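Local structure of acetyltransferase (4JXR) at residues S47-N52 with Y69-A74; N52-V57 with L115-M120; E19-S24 with A40-R45; V29-E34 with S88-P93; T5-D8 with A12-R15. The protein probably transfers the acetyl group of acetyl-CoA to an acceptor, as a GNAT-superfamily enzyme related to phosphinothricin acetyltransferases. All blocks are in the same frame, centred on the assembly; numbering follows the deposited sequence.

Interaction 1 of 5, residues S47-N52 with Y69-A74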
# COMPACT_ATOMS: atom_id res chain seq x y z
N SER A 47 18.85 -2.36 -5.39
CA SER A 47 19.62 -3.04 -4.34
C SER A 47 18.68 -3.61 -3.28
O SER A 47 18.85 -4.73 -2.80
CB SER A 47 20.66 -2.02 -3.76
OG SER A 47 21.38 -2.58 -2.68
N THR A 48 17.70 -2.82 -2.90
CA THR A 48 16.78 -3.22 -1.86
C THR A 48 15.88 -4.38 -2.30
O THR A 48 15.67 -5.36 -1.58
CB THR A 48 15.95 -2.01 -1.39
OG1 THR A 48 16.85 -0.98 -0.94
CG2 THR A 48 14.98 -2.38 -0.30
N ILE A 49 15.29 -4.24 -3.48
CA ILE A 49 14.38 -5.25 -4.02
C ILE A 49 15.13 -6.57 -4.15
O ILE A 49 14.66 -7.62 -3.69
CB ILE A 49 13.80 -4.77 -5.35
CG1 ILE A 49 12.88 -3.59 -5.15
CG2 ILE A 49 13.10 -5.90 -6.09
CD1 ILE A 49 12.64 -2.75 -6.40
N THR A 50 16.27 -6.56 -4.82
CA THR A 50 17.01 -7.76 -5.02
C THR A 50 17.62 -8.29 -3.74
O THR A 50 17.71 -9.52 -3.57
CB THR A 50 18.10 -7.60 -6.10
OG1 THR A 50 19.04 -6.58 -5.75
CG2 THR A 50 17.45 -7.31 -7.46
N GLY A 51 17.95 -7.43 -2.79
CA GLY A 51 18.45 -7.87 -1.50
C GLY A 51 17.41 -8.63 -0.72
O GLY A 51 17.77 -9.47 0.13
N ASN A 52 16.14 -8.42 -0.99
CA ASN A 52 15.05 -9.16 -0.38
C ASN A 52 14.71 -10.45 -1.12
O ASN A 52 13.74 -11.11 -0.76
CB ASN A 52 13.82 -8.25 -0.25
CG ASN A 52 13.90 -7.28 0.87
OD1 ASN A 52 14.29 -7.64 1.97
ND2 ASN A 52 13.39 -6.08 0.65
N TYR A 69 11.53 -3.39 -18.31
CA TYR A 69 11.97 -4.08 -17.09
C TYR A 69 10.74 -4.37 -16.25
O TYR A 69 9.67 -3.80 -16.44
CB TYR A 69 13.03 -3.29 -16.32
CG TYR A 69 12.52 -2.06 -15.62
CD1 TYR A 69 12.45 -0.82 -16.28
CD2 TYR A 69 12.13 -2.08 -14.32
CE1 TYR A 69 12.00 0.29 -15.66
CE2 TYR A 69 11.67 -0.97 -13.69
CZ TYR A 69 11.61 0.24 -14.34
OH TYR A 69 11.15 1.39 -13.75
N ALA A 70 10.93 -5.27 -15.30
CA ALA A 70 9.85 -5.63 -14.39
C ALA A 70 10.45 -6.20 -13.12
O ALA A 70 11.53 -6.80 -13.14
CB ALA A 70 8.94 -6.66 -15.02
N TYR A 71 9.72 -6.06 -12.04
CA TYR A 71 10.13 -6.68 -10.80
C TYR A 71 8.93 -7.01 -9.96
O TYR A 71 7.84 -6.44 -10.14
CB TYR A 71 11.14 -5.81 -10.00
CG TYR A 71 10.63 -4.46 -9.61
CD1 TYR A 71 9.86 -4.26 -8.47
CD2 TYR A 71 10.98 -3.34 -10.33
CE1 TYR A 71 9.40 -3.01 -8.14
CE2 TYR A 71 10.53 -2.09 -9.96
CZ TYR A 71 9.74 -1.93 -8.87
OH TYR A 71 9.33 -0.68 -8.51
N ALA A 72 9.11 -7.93 -9.02
CA ALA A 72 8.20 -8.13 -7.94
C ALA A 72 8.77 -7.53 -6.68
O ALA A 72 10.00 -7.48 -6.51
CB ALA A 72 7.92 -9.62 -7.72
N SER A 73 7.93 -7.06 -5.80
CA SER A 73 8.36 -6.59 -4.51
C SER A 73 7.19 -6.71 -3.54
O SER A 73 6.12 -7.23 -3.87
CB SER A 73 8.84 -5.16 -4.61
OG SER A 73 9.49 -4.79 -3.39
N ALA A 74 7.38 -6.27 -2.30
CA ALA A 74 6.29 -6.32 -1.33
C ALA A 74 5.17 -5.39 -1.76
O ALA A 74 5.41 -4.29 -2.25
CB ALA A 74 6.77 -5.89 0.02
O HOH W 1 11.84 -4.85 -1.65
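Ile-49 does the apolar work of this contact, reaching from the last turns of helix 39-51 to strand 66-74 and meeting three consecutive residues there. Its CD1 methyl lies over one face of the Tyr-71 ring, 3.8 Å from the centroid, in a CH-pi contact displaced somewhat toward CE1. With CG1 set beside the backbone N (chi1 -68°) and the chain running on nearly straight to CD1, the long branch of Ile-49 crosses the tyrosine at about a right angle. The other branch is used differently: CG2 of Ile-49 rests 3.5 Å from the carbonyl oxygen of Ala-72. That oxygen is buried here without a polar partner. CG1 of Ile-49 also passes Ser-73 OG at 4.0 Å.

No hydrogen bond runs directly between helix and strand; the polar link goes through water. Asn-52 ND2 donates to a water at 3.0 Å, and Ser-73 OG lies 2.9 Å from the same water. Ser-73 was modelled in two conformers, which makes the bridge less certain at that end.

Tyr-71 and Ser-73 point their side chains at the helix, while Ala-72 between them turns to the other face of the sheet and touches Cys-112 of helix 100-115. Tyr-56 of the adjoining strand meets both Ile-49 and the Tyr-71 ring. Helix residues 47-51 run at 74° to strand residues 69-74; a helix on each face of the sheet is the layered alpha-beta-alpha build of the GNAT fold.

Interaction 2 of 5, residues N52-V57 with L115-M120; sequences NGYPYV and LGFRQM
Tyr-54 and Phe-117 form a buried, mainly apolar contact, with no hydrogen bond between the segments, at one end of the central sheet, where the chain comes off two helices on its way into strands 56-60 and 119-125. CZ of Phe-117 comes 3.5 Å from Tyr-54 CE1. The side chains cross at about a right angle, yet their ring planes are inclined by just 26°; the rings are slid so far apart, with centroids 5.6 Å from each other, that they barely overlap. The contact is oblique, through CE1 and CZ, and falls short of a true stack.

Leu-115 makes the second patch. Its CD1 methyl lies 4.0 Å from Pro-55 CD and 3.8 Å from the carbonyl oxygen of Gly-53, the leucine and the proline sliding past each other in opposite directions. A Schellman motif ends the helix on each side, at Gly-53 and at Gly-116. Both glycines have positive phi, a backbone shape that suits glycine.

The hydroxyl of Tyr-54 is satisfied beyond this contact, by a hydrogen bond with Tyr-184 OH. Strands 66-74 and 84-91 lie between the two strands in the sheet, and Val-85 of strand 84-91 touches both aromatic rings. Pro-55 also packs on Arg-111 of helix 100-115, whose last residue is Leu-115, and Phe-117 meets Pro-180 of the C-terminal tail.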
# COMPACT_ATOMS: atom_id res chain seq x y z
N ASN A 52 16.14 -8.42 -0.99
CA ASN A 52 15.05 -9.16 -0.38
C ASN A 52 14.71 -10.45 -1.12
O ASN A 52 13.74 -11.11 -0.76
CB ASN A 52 13.82 -8.25 -0.25
CG ASN A 52 13.90 -7.28 0.87
OD1 ASN A 52 14.29 -7.64 1.97
ND2 ASN A 52 13.39 -6.08 0.65
N GLY A 53 15.47 -10.79 -2.14
CA GLY A 53 15.28 -12.04 -2.86
C GLY A 53 14.26 -11.99 -3.98
O GLY A 53 14.02 -13.01 -4.62
N TYR A 54 13.69 -10.83 -4.25
CA TYR A 54 12.69 -10.71 -5.30
C TYR A 54 13.34 -10.67 -6.68
O TYR A 54 14.43 -10.13 -6.83
CB TYR A 54 11.91 -9.41 -5.08
CG TYR A 54 11.10 -9.34 -3.83
CD1 TYR A 54 10.06 -10.22 -3.55
CD2 TYR A 54 11.29 -8.33 -2.91
CE1 TYR A 54 9.27 -10.10 -2.43
CE2 TYR A 54 10.50 -8.19 -1.78
CZ TYR A 54 9.47 -9.08 -1.54
OH TYR A 54 8.71 -8.91 -0.44
N PRO A 55 12.64 -11.13 -7.70
CA PRO A 55 13.15 -11.11 -9.06
C PRO A 55 13.04 -9.72 -9.67
O PRO A 55 12.03 -9.02 -9.51
CB PRO A 55 12.27 -12.11 -9.80
CG PRO A 55 10.94 -12.02 -9.03
CD PRO A 55 11.37 -11.85 -7.61
N TYR A 56 14.05 -9.36 -10.45
CA TYR A 56 14.13 -8.06 -11.14
C TYR A 56 14.73 -8.37 -12.50
O TYR A 56 15.88 -8.87 -12.57
CB TYR A 56 14.97 -7.10 -10.30
CG TYR A 56 14.84 -5.63 -10.61
CD1 TYR A 56 14.86 -5.14 -11.92
CD2 TYR A 56 14.70 -4.69 -9.61
CE1 TYR A 56 14.78 -3.77 -12.17
CE2 TYR A 56 14.63 -3.35 -9.84
CZ TYR A 56 14.70 -2.88 -11.15
OH TYR A 56 14.65 -1.53 -11.46
N VAL A 57 13.97 -8.16 -13.57
CA VAL A 57 14.30 -8.63 -14.89
C VAL A 57 14.20 -7.53 -15.93
O VAL A 57 13.53 -6.51 -15.73
CB VAL A 57 13.43 -9.86 -15.27
CG1 VAL A 57 13.53 -10.99 -14.22
CG2 VAL A 57 12.00 -9.49 -15.43
N LEU A 115 9.60 -19.40 -6.22
CA LEU A 115 10.18 -18.92 -4.98
C LEU A 115 9.32 -19.22 -3.77
O LEU A 115 9.87 -19.21 -2.66
CB LEU A 115 10.47 -17.43 -5.08
CG LEU A 115 11.66 -17.05 -5.94
CD1 LEU A 115 11.66 -15.54 -6.23
CD2 LEU A 115 12.95 -17.48 -5.33
N GLY A 116 8.03 -19.45 -3.93
CA GLY A 116 7.16 -19.83 -2.85
C GLY A 116 6.18 -18.78 -2.38
O GLY A 116 5.52 -18.97 -1.36
N PHE A 117 6.04 -17.66 -3.09
CA PHE A 117 4.96 -16.73 -2.82
C PHE A 117 3.61 -17.36 -3.17
O PHE A 117 3.56 -18.31 -3.96
CB PHE A 117 5.19 -15.41 -3.56
CG PHE A 117 6.49 -14.74 -3.17
CD1 PHE A 117 6.58 -14.05 -1.98
CD2 PHE A 117 7.61 -14.82 -3.94
CE1 PHE A 117 7.75 -13.48 -1.58
CE2 PHE A 117 8.77 -14.23 -3.58
CZ PHE A 117 8.87 -13.56 -2.38
N ARG A 118 2.55 -16.82 -2.59
CA ARG A 118 1.22 -17.44 -2.71
C ARG A 118 0.15 -16.54 -3.36
O ARG A 118 -0.85 -17.05 -3.76
CB ARG A 118 0.72 -17.92 -1.34
CG ARG A 118 1.60 -19.03 -0.74
CD ARG A 118 1.64 -20.29 -1.61
NE ARG A 118 2.23 -21.42 -0.85
CZ ARG A 118 1.52 -22.14 0.01
NH1 ARG A 118 0.25 -21.95 0.22
NH2 ARG A 118 2.16 -23.10 0.67
N GLN A 119 0.39 -15.21 -3.44
CA GLN A 119 -0.56 -14.31 -4.09
C GLN A 119 0.24 -13.20 -4.74
O GLN A 119 1.27 -12.79 -4.21
CB GLN A 119 -1.53 -13.68 -3.08
CG GLN A 119 -2.36 -14.69 -2.28
CD GLN A 119 -3.42 -15.40 -3.07
OE1 GLN A 119 -3.94 -14.93 -4.08
NE2 GLN A 119 -3.82 -16.61 -2.56
N MSE A 120 -0.27 -12.71 -5.87
CA MSE A 120 0.31 -11.55 -6.53
C MSE A 120 -0.79 -10.51 -6.75
O MSE A 120 -1.89 -10.84 -7.23
CB MSE A 120 0.94 -11.94 -7.86
CG MSE A 120 1.73 -10.78 -8.53
SE MSE A 120 2.75 -11.32 -10.06
CE MSE A 120 4.20 -12.13 -9.18

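Interaction 3 of 5, residues E19-S24 with A40-R45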
# COMPACT_ATOMS: atom_id res chain seq x y z
N GLU A 19 16.14 5.57 -17.37
CA GLU A 19 15.54 6.31 -18.51
C GLU A 19 14.05 5.90 -18.93
O GLU A 19 13.11 6.69 -19.19
CB GLU A 19 16.42 6.28 -19.76
CG GLU A 19 15.79 7.11 -20.90
CD GLU A 19 15.32 8.52 -20.46
OE1 GLU A 19 14.13 8.93 -20.72
OE2 GLU A 19 16.16 9.22 -19.86
N ILE A 20 13.87 4.56 -18.85
CA ILE A 20 12.55 4.01 -19.08
C ILE A 20 11.59 4.53 -18.03
O ILE A 20 10.47 4.97 -18.34
CB ILE A 20 12.57 2.48 -19.14
CG1 ILE A 20 13.34 2.01 -20.36
CG2 ILE A 20 11.19 1.89 -19.13
CD1 ILE A 20 13.75 0.55 -20.32
N TYR A 21 11.99 4.45 -16.77
CA TYR A 21 11.12 4.91 -15.71
C TYR A 21 10.88 6.42 -15.81
O TYR A 21 9.77 6.88 -15.59
CB TYR A 21 11.69 4.53 -14.34
CG TYR A 21 10.71 4.76 -13.20
CD1 TYR A 21 9.49 4.09 -13.16
CD2 TYR A 21 11.00 5.64 -12.17
CE1 TYR A 21 8.59 4.30 -12.13
CE2 TYR A 21 10.11 5.85 -11.13
CZ TYR A 21 8.90 5.18 -11.12
OH TYR A 21 8.00 5.37 -10.10
N ARG A 22 11.92 7.18 -16.14
CA ARG A 22 11.75 8.63 -16.29
C ARG A 22 10.62 8.95 -17.29
O ARG A 22 9.77 9.82 -17.04
CB ARG A 22 13.07 9.25 -16.76
CG ARG A 22 12.96 10.73 -17.12
CD ARG A 22 14.32 11.35 -17.51
NE ARG A 22 14.22 12.81 -17.56
CZ ARG A 22 14.48 13.63 -16.55
NH1 ARG A 22 14.94 13.16 -15.38
NH2 ARG A 22 14.29 14.93 -16.71
N GLU A 23 10.62 8.26 -18.44
CA GLU A 23 9.63 8.53 -19.47
C GLU A 23 8.26 8.22 -18.89
O GLU A 23 7.26 8.94 -19.17
CB GLU A 23 9.95 7.71 -20.72
CG GLU A 23 9.09 8.03 -21.94
CD GLU A 23 7.66 7.53 -21.92
OE1 GLU A 23 7.29 6.45 -21.34
OE2 GLU A 23 6.89 8.22 -22.67
N SER A 24 8.13 7.13 -18.13
CA SER A 24 6.85 6.77 -17.52
C SER A 24 6.41 7.80 -16.49
O SER A 24 5.23 8.20 -16.43
CB SER A 24 6.95 5.40 -16.86
OG SER A 24 5.71 4.97 -16.30
N ALA A 40 21.00 7.07 -9.22
CA ALA A 40 21.45 6.69 -7.90
C ALA A 40 20.25 6.16 -7.07
O ALA A 40 20.39 5.18 -6.35
CB ALA A 40 22.09 7.85 -7.18
N GLU A 41 19.13 6.87 -7.15
CA GLU A 41 17.94 6.44 -6.41
C GLU A 41 17.41 5.13 -6.95
O GLU A 41 17.05 4.23 -6.18
CB GLU A 41 16.89 7.51 -6.40
CG GLU A 41 15.57 7.09 -5.77
CD GLU A 41 15.62 6.68 -4.33
OE1 GLU A 41 16.52 7.15 -3.60
OE2 GLU A 41 14.74 5.90 -3.91
N MSE A 42 17.33 4.98 -8.26
CA MSE A 42 16.87 3.74 -8.86
C MSE A 42 17.77 2.58 -8.45
O MSE A 42 17.31 1.44 -8.27
CB MSE A 42 16.77 3.85 -10.35
CG MSE A 42 15.66 4.84 -10.82
SE MSE A 42 13.91 4.38 -10.26
CE MSE A 42 13.55 2.91 -11.50
N ALA A 43 19.09 2.84 -8.37
CA ALA A 43 20.04 1.84 -7.98
C ALA A 43 19.84 1.38 -6.54
O ALA A 43 19.96 0.19 -6.27
CB ALA A 43 21.47 2.36 -8.17
N LEU A 44 19.54 2.29 -5.64
CA LEU A 44 19.23 1.93 -4.27
C LEU A 44 17.96 1.07 -4.22
O LEU A 44 17.91 0.06 -3.54
CB LEU A 44 19.09 3.15 -3.39
CG LEU A 44 18.65 2.91 -1.96
CD1 LEU A 44 19.59 1.96 -1.27
CD2 LEU A 44 18.57 4.19 -1.18
N ARG A 45 16.95 1.47 -4.98
CA ARG A 45 15.72 0.67 -5.04
C ARG A 45 16.01 -0.74 -5.55
O ARG A 45 15.51 -1.71 -4.99
CB ARG A 45 14.67 1.37 -5.89
CG ARG A 45 14.21 2.70 -5.31
CD ARG A 45 13.20 3.40 -6.21
NE ARG A 45 12.90 4.74 -5.74
CZ ARG A 45 11.97 5.53 -6.28
NH1 ARG A 45 11.24 5.11 -7.30
NH2 ARG A 45 11.78 6.75 -5.80
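Tyr-21 and Met-42, a selenomethionine in this model, meet where helix 14-27 lies beside helix 39-51. The selenium is 3.7 Å from Tyr-21 CD2 and 4.6 Å from the ring centroid. It approaches obliquely, 46° off the ring normal, in a Met-aromatic contact. Because the Met-42 chain bends at both chi2 and chi3, its CE methyl curls round to the root of the tyrosine, 3.8 Å from Tyr-21 CB. One residue thus packs against both the rim of the ring and its stem.

Farther out along the ring, Arg-45 NH1 stands 4.1 Å from Tyr-21 CE2. The guanidinium plane is turned 72° from the ring plane, and the two side chains cross rather than stack.

What holds these groups lies in the next shell. Within its own helix, Arg-45 NE donates to Glu-41 OE2 at 2.8 Å with an angle of 164°; the carboxylate oxygen receives it on its anti lone pair, close to the guanidinium plane. Arg-45 NH2 forms a salt bridge with Glu-33 OE2, while Tyr-21 OH is hydrogen-bonded to Glu-33 OE1 and to Thr-31 OG1. In the conformer given, Glu-33 links tyrosine and arginine, which probably restrains both; a second conformer was modelled, so this is less certain.

Tyr-69 of strand 66-74 packs against both Tyr-21 and Met-42 from the sheet. These are the first two helices of the GNAT fold, lying together on one face of its sheet.

Interaction 4 of 5, residues V29-E34 with S88-P93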
# COMPACT_ATOMS: atom_id res chain seq x y z
N VAL A 29 0.59 7.46 -16.40
CA VAL A 29 0.01 7.43 -15.07
C VAL A 29 0.13 6.03 -14.45
O VAL A 29 -0.54 5.79 -13.44
CB VAL A 29 -1.45 7.95 -15.03
CG1 VAL A 29 -1.51 9.45 -15.32
CG2 VAL A 29 -2.32 7.15 -15.98
N ALA A 30 0.92 5.13 -15.02
CA ALA A 30 1.25 3.86 -14.37
C ALA A 30 1.94 4.07 -13.06
O ALA A 30 1.81 3.23 -12.19
CB ALA A 30 2.08 2.97 -15.28
N THR A 31 2.75 5.12 -12.96
CA THR A 31 3.39 5.45 -11.72
C THR A 31 2.85 6.80 -11.23
O THR A 31 2.66 7.73 -12.01
CB THR A 31 4.93 5.49 -11.81
OG1 THR A 31 5.44 6.02 -10.59
CG2 THR A 31 5.39 6.35 -12.98
N TYR A 32 2.61 6.87 -9.93
CA TYR A 32 2.11 8.08 -9.30
C TYR A 32 3.26 8.93 -8.76
O TYR A 32 3.03 9.98 -8.17
CB TYR A 32 1.15 7.71 -8.17
CG TYR A 32 -0.21 7.26 -8.67
CD1 TYR A 32 -0.47 7.09 -10.03
CD2 TYR A 32 -1.23 6.99 -7.78
CE1 TYR A 32 -1.72 6.67 -10.47
CE2 TYR A 32 -2.48 6.57 -8.21
CZ TYR A 32 -2.71 6.40 -9.56
OH TYR A 32 -3.94 5.97 -10.00
N GLU A 33 4.48 8.46 -8.98
CA GLU A 33 5.65 9.44 -8.80
C GLU A 33 5.68 10.66 -9.88
O GLU A 33 5.17 10.43 -10.96
CB GLU A 33 6.94 8.62 -8.93
CG GLU A 33 8.17 9.17 -8.26
CD GLU A 33 9.08 8.07 -7.72
OE1 GLU A 33 9.06 6.92 -8.21
OE2 GLU A 33 9.82 8.39 -6.80
N GLU A 34 6.02 11.86 -9.42
CA GLU A 34 5.95 13.06 -10.23
C GLU A 34 7.34 13.46 -10.75
O GLU A 34 7.47 13.89 -11.88
CB GLU A 34 5.35 14.20 -9.41
CG GLU A 34 5.67 15.61 -9.91
CD GLU A 34 5.08 16.72 -9.04
OE1 GLU A 34 5.55 16.92 -7.91
OE2 GLU A 34 4.16 17.41 -9.52
N SER A 88 5.49 -4.88 -10.86
CA SER A 88 5.71 -3.61 -11.53
C SER A 88 6.34 -3.88 -12.86
O SER A 88 7.29 -4.66 -12.97
CB SER A 88 6.67 -2.75 -10.73
OG SER A 88 6.10 -2.36 -9.47
N ILE A 89 5.81 -3.30 -13.94
CA ILE A 89 6.25 -3.52 -15.31
C ILE A 89 6.34 -2.19 -16.01
O ILE A 89 5.37 -1.45 -16.02
CB ILE A 89 5.28 -4.42 -16.06
CG1 ILE A 89 5.02 -5.73 -15.36
CG2 ILE A 89 5.79 -4.67 -17.49
CD1 ILE A 89 3.88 -6.46 -15.98
N TYR A 90 7.47 -1.92 -16.67
CA TYR A 90 7.67 -0.67 -17.43
C TYR A 90 8.30 -1.00 -18.76
O TYR A 90 9.39 -1.53 -18.83
CB TYR A 90 8.53 0.32 -16.66
CG TYR A 90 7.82 0.79 -15.40
CD1 TYR A 90 6.96 1.85 -15.45
CD2 TYR A 90 8.02 0.18 -14.18
CE1 TYR A 90 6.26 2.24 -14.33
CE2 TYR A 90 7.29 0.58 -13.05
CZ TYR A 90 6.41 1.59 -13.17
OH TYR A 90 5.70 2.00 -12.05
N LEU A 91 7.62 -0.63 -19.84
CA LEU A 91 8.10 -0.79 -21.20
C LEU A 91 8.41 0.55 -21.81
O LEU A 91 7.61 1.47 -21.72
CB LEU A 91 7.00 -1.42 -22.04
CG LEU A 91 6.57 -2.79 -21.65
CD1 LEU A 91 5.44 -3.29 -22.52
CD2 LEU A 91 7.72 -3.76 -21.68
N SER A 92 9.53 0.65 -22.50
CA SER A 92 9.79 1.81 -23.35
C SER A 92 8.74 1.84 -24.45
O SER A 92 8.17 0.81 -24.85
CB SER A 92 11.16 1.72 -23.95
OG SER A 92 11.29 0.68 -24.84
N PRO A 93 8.48 3.05 -25.00
CA PRO A 93 7.47 3.13 -26.07
C PRO A 93 7.71 2.14 -27.19
O PRO A 93 6.73 1.54 -27.67
CB PRO A 93 7.60 4.57 -26.53
CG PRO A 93 7.94 5.30 -25.25
CD PRO A 93 8.92 4.38 -24.58
O HOH W 2 3.04 2.25 -9.83
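Tyr-90 sits on strand 84-91, between two acetyl-CoA-binding residues, Ile-89 and Leu-91, and touches Ala-30 and Thr-31 in the loop that joins the first two helices of the GNAT fold. Alternation along the strand sends Ile-89 and Leu-91 toward helix 100-115 on one face of the sheet and Tyr-90 to the other.

The phenol end makes the contact: Tyr-90 OH lies 3.6 Å from Thr-31 CB, and Ala-30 CB is a looser 4.3 Å from Tyr-90 CE1. No direct hydrogen bond crosses. A water donates to Ala-30 O at 2.8 Å. The same water has only a long, weak link to Tyr-90 OH, a tentative bridge at best.

Thr-31 is held by its own turn. With OG1 opposite the backbone N across the CA–CB bond (chi1 172°), that oxygen accepts from Glu-33 N at 3.1 Å and an angle of 152°, which makes an ST turn. The hydroxyl is also hydrogen-bonded to Tyr-21 OH; together the two bonds probably fix the Thr-31 rotamer, with CB near Tyr-90 OH.

Around the contact, Tyr-90 lies edge-to-face with Tyr-21 and packs on Ser-24 and Ile-20, all of helix 14-27; on the sheet side its ring meets Tyr-69 of strand 66-74. Lys-152 NZ hydrogen-bonds to the carbonyl oxygens of Thr-31 and Glu-33. Tyr-81 of the second subunit meets Tyr-32 of the same loop edge-to-face.

Interaction 5 of 5, residues T5-D8 with A12-R15; sequences TLRD and ADLR
Arg-7 and Asp-13 join the edge strand 5-8 to the start of helix 14-27 through a two-pronged, end-on salt bridge. Arg-7 NH1 donates to Asp-13 OD2 at 2.7 Å, and Arg-7 NH2 donates to Asp-13 OD1 at 2.9 Å in an almost straight bond (179°). The oxygens are taken on the syn side of the carboxylate. Guanidinium and carboxylate lie nearly in one plane, 22° apart; the side chains come from opposite directions, and the carboxylate meets the guanidinium at its edge, in the plane. On the arginine side, chi1 of 61° places CG between the backbone N and the carbonyl carbon, and a chain extended from there to NE carries the charge across the gap.

Two further hydrogen bonds surround the pair. The second N-H of Arg-7 NH1 goes to the carbonyl oxygen of Asp-8 at 3.0 Å; it is bent, and the donor is tilted from the carbonyl plane, so it is the poorer of the bonds NH1 makes. Asp-13 OD2 also accepts from Val-10 N in the short connection that separates strand from helix. The carboxylate of Asp-8 faces elsewhere, to a salt bridge with Arg-111 of helix 100-115.

Val-58 and Leu-60 of strand 56-60 pack against the Arg-7 side chain. With each carboxylate oxygen facing its own guanidinium nitrogen, Asp-13, though buried, is probably ionised, and neither flat group can rotate without giving up a bond.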
# COMPACT_ATOMS: atom_id res chain seq x y z
N THR A 5 13.18 -11.67 -25.32
CA THR A 5 14.48 -11.99 -24.74
C THR A 5 14.56 -11.34 -23.38
O THR A 5 14.68 -10.13 -23.29
CB THR A 5 15.60 -11.49 -25.65
OG1 THR A 5 15.43 -12.05 -26.98
CG2 THR A 5 16.92 -11.83 -25.09
N LEU A 6 14.50 -12.16 -22.34
CA LEU A 6 14.54 -11.67 -20.99
C LEU A 6 15.77 -12.17 -20.29
O LEU A 6 16.30 -13.26 -20.61
CB LEU A 6 13.32 -12.18 -20.18
CG LEU A 6 11.95 -11.95 -20.75
CD1 LEU A 6 10.91 -12.36 -19.73
CD2 LEU A 6 11.72 -10.54 -21.21
N ARG A 7 16.25 -11.44 -19.29
CA ARG A 7 17.25 -11.93 -18.39
C ARG A 7 17.15 -11.12 -17.09
O ARG A 7 16.52 -10.06 -17.05
CB ARG A 7 18.68 -11.84 -18.99
CG ARG A 7 19.11 -10.42 -19.33
CD ARG A 7 20.61 -10.31 -19.49
NE ARG A 7 21.05 -9.01 -19.99
CZ ARG A 7 21.05 -7.89 -19.27
NH1 ARG A 7 20.79 -7.89 -17.96
NH2 ARG A 7 21.41 -6.75 -19.82
N ASP A 8 17.83 -11.58 -16.04
CA ASP A 8 17.83 -10.84 -14.84
C ASP A 8 18.56 -9.53 -14.99
O ASP A 8 19.60 -9.44 -15.70
CB ASP A 8 18.39 -11.64 -13.67
CG ASP A 8 17.34 -12.58 -13.08
OD1 ASP A 8 16.43 -12.97 -13.81
OD2 ASP A 8 17.45 -12.88 -11.88
N ALA A 12 24.69 -2.89 -14.41
CA ALA A 12 24.94 -2.24 -15.67
C ALA A 12 23.69 -1.87 -16.45
O ALA A 12 23.79 -1.10 -17.38
CB ALA A 12 25.84 -3.11 -16.55
N ASP A 13 22.50 -2.36 -16.01
CA ASP A 13 21.25 -1.99 -16.67
C ASP A 13 20.60 -0.75 -16.08
O ASP A 13 19.58 -0.31 -16.62
CB ASP A 13 20.27 -3.16 -16.53
CG ASP A 13 20.75 -4.42 -17.18
OD1 ASP A 13 21.39 -4.35 -18.28
OD2 ASP A 13 20.46 -5.51 -16.64
N LEU A 14 21.14 -0.21 -14.99
CA LEU A 14 20.44 0.85 -14.28
C LEU A 14 20.24 2.13 -15.07
O LEU A 14 19.24 2.82 -14.87
CB LEU A 14 21.07 1.13 -12.88
CG LEU A 14 20.38 0.56 -11.64
CD1 LEU A 14 18.95 1.08 -11.44
CD2 LEU A 14 20.40 -0.94 -11.87
N ARG A 15 21.20 2.48 -15.93
CA ARG A 15 21.02 3.68 -16.71
C ARG A 15 19.77 3.59 -17.61
O ARG A 15 18.94 4.52 -17.68
CB ARG A 15 22.29 3.97 -17.52
CG ARG A 15 22.22 5.29 -18.23
CD ARG A 15 23.62 5.69 -18.71
NE ARG A 15 23.67 7.05 -19.19
CZ ARG A 15 23.64 7.35 -20.48
NH1 ARG A 15 23.66 6.41 -21.39
NH2 ARG A 15 23.65 8.63 -20.83

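Interactions 2 and 3 are both buried, and apolar or ring contacts carry both; interaction 5, on the edge strand, relies on opposite charges instead. Interactions 1 and 4 lie between these extremes, each adding a water between the segments, weakly held on one side in interaction 4. Helix 39-51 serves interactions 1 and 3, helix 14-27 serves 3 and 5, and all but interaction 3 involve strands of the one sheet. Residues 52-57 hydrogen-bond to 69-74, which in turn pair with 88-93, so interactions 1, 2 and 4 follow one another through neighbouring strands. Interactions 3 and 4 join through a polar cluster. Interactions 2, 3 and 4 all come within reach of the second subunit.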